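Local coordinates for BtGH115A (Bacteroides thetaiotaomicron, PDB 5BY3), which is a glycoside hydrolase family 115 4-O-methyl-alpha-glucuronidase with specificity for decorated arabinogalactans, at residues V70-I73 against G74-K77; A99-E102 against D103-V107; C645-N648 against A649-K653. All blocks are in the same frame, centred on the assembly; numbering follows the deposited sequence. Where two conformers were deposited one is given.

Contact 1. Residues V70-I73 against G74-K77; sequences VGTI and GQSK
T72 and Q75 lie side by side and point the same way where strand 68-72 runs out and the chain doubles back toward helix 77-81. Their far ends approach only loosely: the T72 methyl CG2 comes to 4.1 Å from Q75 NE2, and since Q75 was modelled in two conformers this touch is doubtful. The firmer link is in the backbone, where Q75 N reaches T72 O at 3.2 Å in a weak, bent hydrogen bond (128° at the hydrogen). T72 keeps its two branches for different tasks. With CG2 anti to the backbone N, the methyl is the branch turned to Q75, while OG1 bonds to E36 OE2 and T116 OG1. S76 CB comes up to the oxygen of the same carbonyl, 3.7 Å from T72 O, and points back toward the strand. Its OG stands anti to the backbone N (chi1 -178°), 4.2 Å from G71 CA. A beta carbon on G71 would fall about 2.7 Å from that hydroxyl, a clash, so the absence of a side chain at G71 is what lets the S76 hydroxyl lie there. At the bend, G74 has the positive phi that glycine readily adopts, and the I73 side chain heads away to I86 and L89. S76 is the N-cap residue of helix 77-81, with OG making a weak hydrogen bond to L78 N. The bend leads from strand 68-72, inside a mixed sheet, to helix 77-81: V70 makes backbone hydrogen bonds with A31 of strand 28-31, and G71 pairs with V108 and G110 of strand 106-110.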
# COMPACT_ATOMS: atom_id res chain seq x y z
N VAL A 70 -13.23 -27.02 15.58
CA VAL A 70 -12.25 -26.51 14.62
C VAL A 70 -11.14 -27.50 14.31
O VAL A 70 -10.60 -28.15 15.21
CB VAL A 70 -11.64 -25.13 15.02
CG1 VAL A 70 -12.65 -24.23 15.72
CG2 VAL A 70 -10.41 -25.28 15.89
N GLY A 71 -10.78 -27.60 13.02
CA GLY A 71 -9.61 -28.39 12.64
C GLY A 71 -9.22 -28.38 11.18
O GLY A 71 -9.99 -28.01 10.28
N THR A 72 -7.99 -28.82 10.97
CA THR A 72 -7.41 -29.03 9.64
C THR A 72 -7.74 -30.45 9.12
O THR A 72 -7.57 -31.44 9.85
CB THR A 72 -5.88 -28.85 9.70
OG1 THR A 72 -5.57 -27.69 10.49
CG2 THR A 72 -5.24 -28.72 8.31
N ILE A 73 -8.25 -30.50 7.89
CA ILE A 73 -8.24 -31.68 6.99
C ILE A 73 -7.16 -32.71 7.35
O ILE A 73 -5.97 -32.36 7.45
CB ILE A 73 -8.16 -31.23 5.49
CG1 ILE A 73 -9.53 -31.32 4.81
CG2 ILE A 73 -7.20 -32.08 4.65
CD1 ILE A 73 -10.54 -30.34 5.35
N GLY A 74 -7.62 -33.94 7.60
CA GLY A 74 -6.78 -35.12 7.85
C GLY A 74 -5.66 -34.95 8.87
O GLY A 74 -4.55 -35.46 8.66
N GLN A 75 -5.96 -34.23 9.94
CA GLN A 75 -5.01 -33.98 11.02
C GLN A 75 -5.79 -33.91 12.34
O GLN A 75 -5.20 -33.88 13.43
CB GLN A 75 -4.21 -32.69 10.77
CG GLN A 75 -3.04 -32.86 9.80
CD GLN A 75 -2.34 -31.55 9.50
OE1 GLN A 75 -2.08 -30.75 10.39
NE2 GLN A 75 -2.03 -31.33 8.22
N SER A 76 -7.11 -33.94 12.21
CA SER A 76 -8.06 -33.84 13.31
C SER A 76 -9.12 -34.92 13.12
O SER A 76 -9.72 -35.04 12.05
CB SER A 76 -8.70 -32.44 13.28
OG SER A 76 -9.62 -32.22 14.34
N LYS A 77 -9.35 -35.72 14.16
CA LYS A 77 -10.42 -36.73 14.14
C LYS A 77 -11.79 -36.06 14.28
O LYS A 77 -12.83 -36.64 13.92
CB LYS A 77 -10.19 -37.79 15.23
CG LYS A 77 -11.02 -39.06 15.06
CD LYS A 77 -10.18 -40.31 15.22
CE LYS A 77 -10.78 -41.45 14.41
NZ LYS A 77 -9.75 -42.46 14.08

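Contact 2. Residues A99-E102 against D103-V107; sequences AVSE and DGKLV
A99 and V107 face each other near the turn end of a beta hairpin, strands 96-100 and 106-110, whose tip is a type I turn from S101 to G104 that runs into a G1 beta bulge (G104 and K105 opposite S101). Backbone hydrogen bonds define it. A99 and V107 are a hydrogen-bonded antiparallel pair: A99 N reaches V107 O at 3.0 Å, and V107 N meets A99 O at 2.7 Å, almost head-on to the carbonyl (176°). Closer to the tip, S101 N donates to K105 O at 3.0 Å, in the plane of that carbonyl. The turn is closed by G104 N on S101 O, 2.8 Å long, with the donor standing 46° out of the carbonyl plane. G104, with positive phi, is the first bulge residue; a beta carbon there would be jammed against the preceding carbonyl oxygen. K105 O also takes a CH···O contact from V100 CA at 3.1 Å.

Side-chain packing divides between the two faces. V100 and L106, a non-hydrogen-bonded pair, share one face and both lie on F20 of strand 20-23; V100 CG1 also covers G104 CA at 3.7 Å. A99 and V107 take the other face, where A99 and S101 meet I84.

Charged groups gather at the exposed tip. The carboxylates of E102 and D103 are turned well away from coplanar, and their like charges would probably disfavour closer approach. D103 OD2 makes a long salt bridge, 3.7 Å, to K105 NZ, the lysine chain bending at its last torsion to get there. Under that chain sits the S101 hydroxyl: chi1 of 71° swings OG between the backbone N and carbonyl carbon, 3.5 Å from K105 CB.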
# COMPACT_ATOMS: atom_id res chain seq x y z
N ALA A 99 -19.40 -24.11 8.35
CA ALA A 99 -20.68 -24.79 8.17
C ALA A 99 -21.27 -25.10 9.55
O ALA A 99 -20.52 -25.27 10.51
CB ALA A 99 -20.47 -26.08 7.37
N VAL A 100 -22.60 -25.19 9.61
CA VAL A 100 -23.32 -25.61 10.81
C VAL A 100 -23.82 -27.06 10.65
O VAL A 100 -24.69 -27.32 9.81
CB VAL A 100 -24.51 -24.65 11.16
CG1 VAL A 100 -25.12 -25.01 12.52
CG2 VAL A 100 -24.10 -23.16 11.11
N SER A 101 -23.27 -27.99 11.45
CA SER A 101 -23.71 -29.42 11.47
C SER A 101 -25.17 -29.52 11.85
O SER A 101 -25.70 -28.60 12.48
CB SER A 101 -22.85 -30.26 12.44
OG SER A 101 -23.11 -29.95 13.80
N GLU A 102 -25.83 -30.63 11.49
CA GLU A 102 -27.28 -30.78 11.74
C GLU A 102 -27.69 -30.63 13.23
O GLU A 102 -28.84 -30.26 13.53
CB GLU A 102 -27.84 -32.08 11.13
CG GLU A 102 -27.41 -33.36 11.83
CD GLU A 102 -28.23 -34.57 11.41
OE1 GLU A 102 -29.47 -34.46 11.26
OE2 GLU A 102 -27.63 -35.66 11.25
N ASP A 103 -26.74 -30.89 14.13
CA ASP A 103 -26.88 -30.69 15.58
C ASP A 103 -26.81 -29.21 16.03
O ASP A 103 -27.13 -28.89 17.19
CB ASP A 103 -25.81 -31.52 16.30
CG ASP A 103 -26.18 -33.00 16.42
OD1 ASP A 103 -26.81 -33.57 15.50
OD2 ASP A 103 -25.83 -33.60 17.46
N GLY A 104 -26.38 -28.32 15.14
CA GLY A 104 -26.35 -26.88 15.42
C GLY A 104 -25.03 -26.39 16.00
O GLY A 104 -24.99 -25.46 16.81
N LYS A 105 -23.95 -27.03 15.57
CA LYS A 105 -22.59 -26.69 15.97
C LYS A 105 -21.91 -25.97 14.81
O LYS A 105 -22.19 -26.24 13.65
CB LYS A 105 -21.82 -27.95 16.37
CG LYS A 105 -22.48 -28.72 17.50
CD LYS A 105 -21.59 -29.88 17.93
CE LYS A 105 -22.08 -30.55 19.21
NZ LYS A 105 -23.28 -31.42 18.98
N LEU A 106 -21.03 -25.03 15.13
CA LEU A 106 -20.29 -24.30 14.12
C LEU A 106 -19.02 -25.06 13.85
O LEU A 106 -18.21 -25.26 14.76
CB LEU A 106 -19.97 -22.89 14.62
CG LEU A 106 -19.22 -21.98 13.67
CD1 LEU A 106 -19.90 -21.85 12.31
CD2 LEU A 106 -19.10 -20.63 14.34
N VAL A 107 -18.84 -25.48 12.60
CA VAL A 107 -17.66 -26.26 12.18
C VAL A 107 -16.77 -25.35 11.35
O VAL A 107 -17.25 -24.67 10.43
CB VAL A 107 -18.04 -27.54 11.39
CG1 VAL A 107 -16.81 -28.42 11.08
CG2 VAL A 107 -19.11 -28.34 12.14

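Contact 3. Residues C645-N648 against A649-K653; sequences CQWN and AAEAK
An Asx turn at N648, combined with a type I beta turn from N648 to E651, follows the short strand 646-647 in the C-terminal beta-rich part of the chain. N648 OD1 takes A650 N at 3.1 Å, in the carbonyl plane and on a lone pair, and accepts a second, weak bond from E651 N. That same E651 N also donates to N648 O at 3.2 Å, which closes the turn. Chi1 of 53° folds the amide over the turn, and its ND2 rests 3.3 Å from E651 CG, the two side chains crossing at about a right angle. Replacing N648 with alanine removes OD1 and ND2, which is likely to leave A650 N without its side-chain acceptor and the E651 chain freer to turn.

The W647 ring is stacked on F680 and also touches F682 of strand 677-682. C645 CB lies 3.4 Å above one face of the indole, toward its rim. E651 comes to the ring's edge instead, its carboxylate plane tilted 65° from the ring and OE1 3.1 Å from W647 CD1.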
# COMPACT_ATOMS: atom_id res chain seq x y z
N CYS A 645 -12.02 24.94 -24.60
CA CYS A 645 -12.72 23.72 -24.18
C CYS A 645 -11.98 23.01 -23.06
O CYS A 645 -10.77 23.17 -22.92
CB CYS A 645 -12.90 22.79 -25.36
SG CYS A 645 -13.60 23.60 -26.80
N GLN A 646 -12.74 22.24 -22.28
CA GLN A 646 -12.23 21.46 -21.17
C GLN A 646 -13.12 20.22 -20.98
O GLN A 646 -14.32 20.35 -20.69
CB GLN A 646 -12.22 22.31 -19.91
CG GLN A 646 -11.49 21.73 -18.72
CD GLN A 646 -10.81 22.81 -17.89
OE1 GLN A 646 -11.11 24.01 -18.01
NE2 GLN A 646 -9.88 22.38 -17.03
N TRP A 647 -12.52 19.04 -21.13
CA TRP A 647 -13.22 17.76 -21.18
C TRP A 647 -12.65 16.73 -20.23
O TRP A 647 -11.47 16.81 -19.87
CB TRP A 647 -13.13 17.17 -22.58
CG TRP A 647 -13.81 18.00 -23.63
CD1 TRP A 647 -15.13 18.38 -23.64
CD2 TRP A 647 -13.22 18.53 -24.83
NE1 TRP A 647 -15.38 19.13 -24.75
CE2 TRP A 647 -14.24 19.23 -25.51
CE3 TRP A 647 -11.94 18.48 -25.40
CZ2 TRP A 647 -14.01 19.89 -26.72
CZ3 TRP A 647 -11.72 19.13 -26.62
CH2 TRP A 647 -12.75 19.82 -27.26
N ASN A 648 -13.53 15.81 -19.83
CA ASN A 648 -13.22 14.51 -19.22
C ASN A 648 -13.48 13.46 -20.29
O ASN A 648 -14.07 13.76 -21.33
CB ASN A 648 -14.11 14.26 -17.99
CG ASN A 648 -15.62 14.42 -18.30
OD1 ASN A 648 -16.26 13.54 -18.94
ND2 ASN A 648 -16.19 15.54 -17.83
N ALA A 649 -13.08 12.22 -20.05
CA ALA A 649 -13.14 11.21 -21.12
C ALA A 649 -14.55 10.87 -21.67
O ALA A 649 -14.66 10.32 -22.77
CB ALA A 649 -12.40 9.95 -20.69
N ALA A 650 -15.59 11.21 -20.91
CA ALA A 650 -16.98 10.85 -21.24
C ALA A 650 -17.78 11.99 -21.88
O ALA A 650 -18.88 11.76 -22.39
CB ALA A 650 -17.71 10.29 -20.02
N GLU A 651 -17.22 13.21 -21.86
CA GLU A 651 -17.76 14.33 -22.63
C GLU A 651 -17.59 14.08 -24.14
O GLU A 651 -18.17 14.78 -24.96
CB GLU A 651 -17.14 15.67 -22.22
CG GLU A 651 -17.47 16.09 -20.80
CD GLU A 651 -17.47 17.60 -20.56
OE1 GLU A 651 -16.48 18.30 -20.88
OE2 GLU A 651 -18.48 18.11 -20.01
N ALA A 652 -16.80 13.06 -24.48
CA ALA A 652 -16.61 12.64 -25.86
C ALA A 652 -17.94 12.27 -26.51
O ALA A 652 -18.84 11.77 -25.85
CB ALA A 652 -15.67 11.45 -25.90
N LYS A 653 -18.06 12.53 -27.81
CA LYS A 653 -19.16 12.00 -28.61
C LYS A 653 -18.79 10.54 -28.91
O LYS A 653 -18.85 9.71 -28.01
CB LYS A 653 -19.39 12.83 -29.89
CG LYS A 653 -19.41 14.35 -29.74
CD LYS A 653 -20.37 14.87 -28.67
CE LYS A 653 -20.55 16.37 -28.79
NZ LYS A 653 -20.65 17.06 -27.48

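Overall arrangement
Along the chain the three contacts follow in series, each closing before the next opens. Contacts 1 and 2 belong together: their centres are 16 Å apart and their nearest atoms about 5 Å, without touching, and both reach the N-terminal six-stranded mixed sheet, where strands 68-72 and 106-110 are neighbours. One turns that sheet's strand 68-72 into helix 77-81; the other closes its hairpin. Contact 3 is remote, its centre 59 Å from that of contact 1 and 56 Å from that of contact 2, on an antiparallel sheet near the C-terminus. The eight-stranded parallel sheet of the TIM-barrel-clan region comes between them in sequence, contacts 1 and 2 before it and contact 3 after.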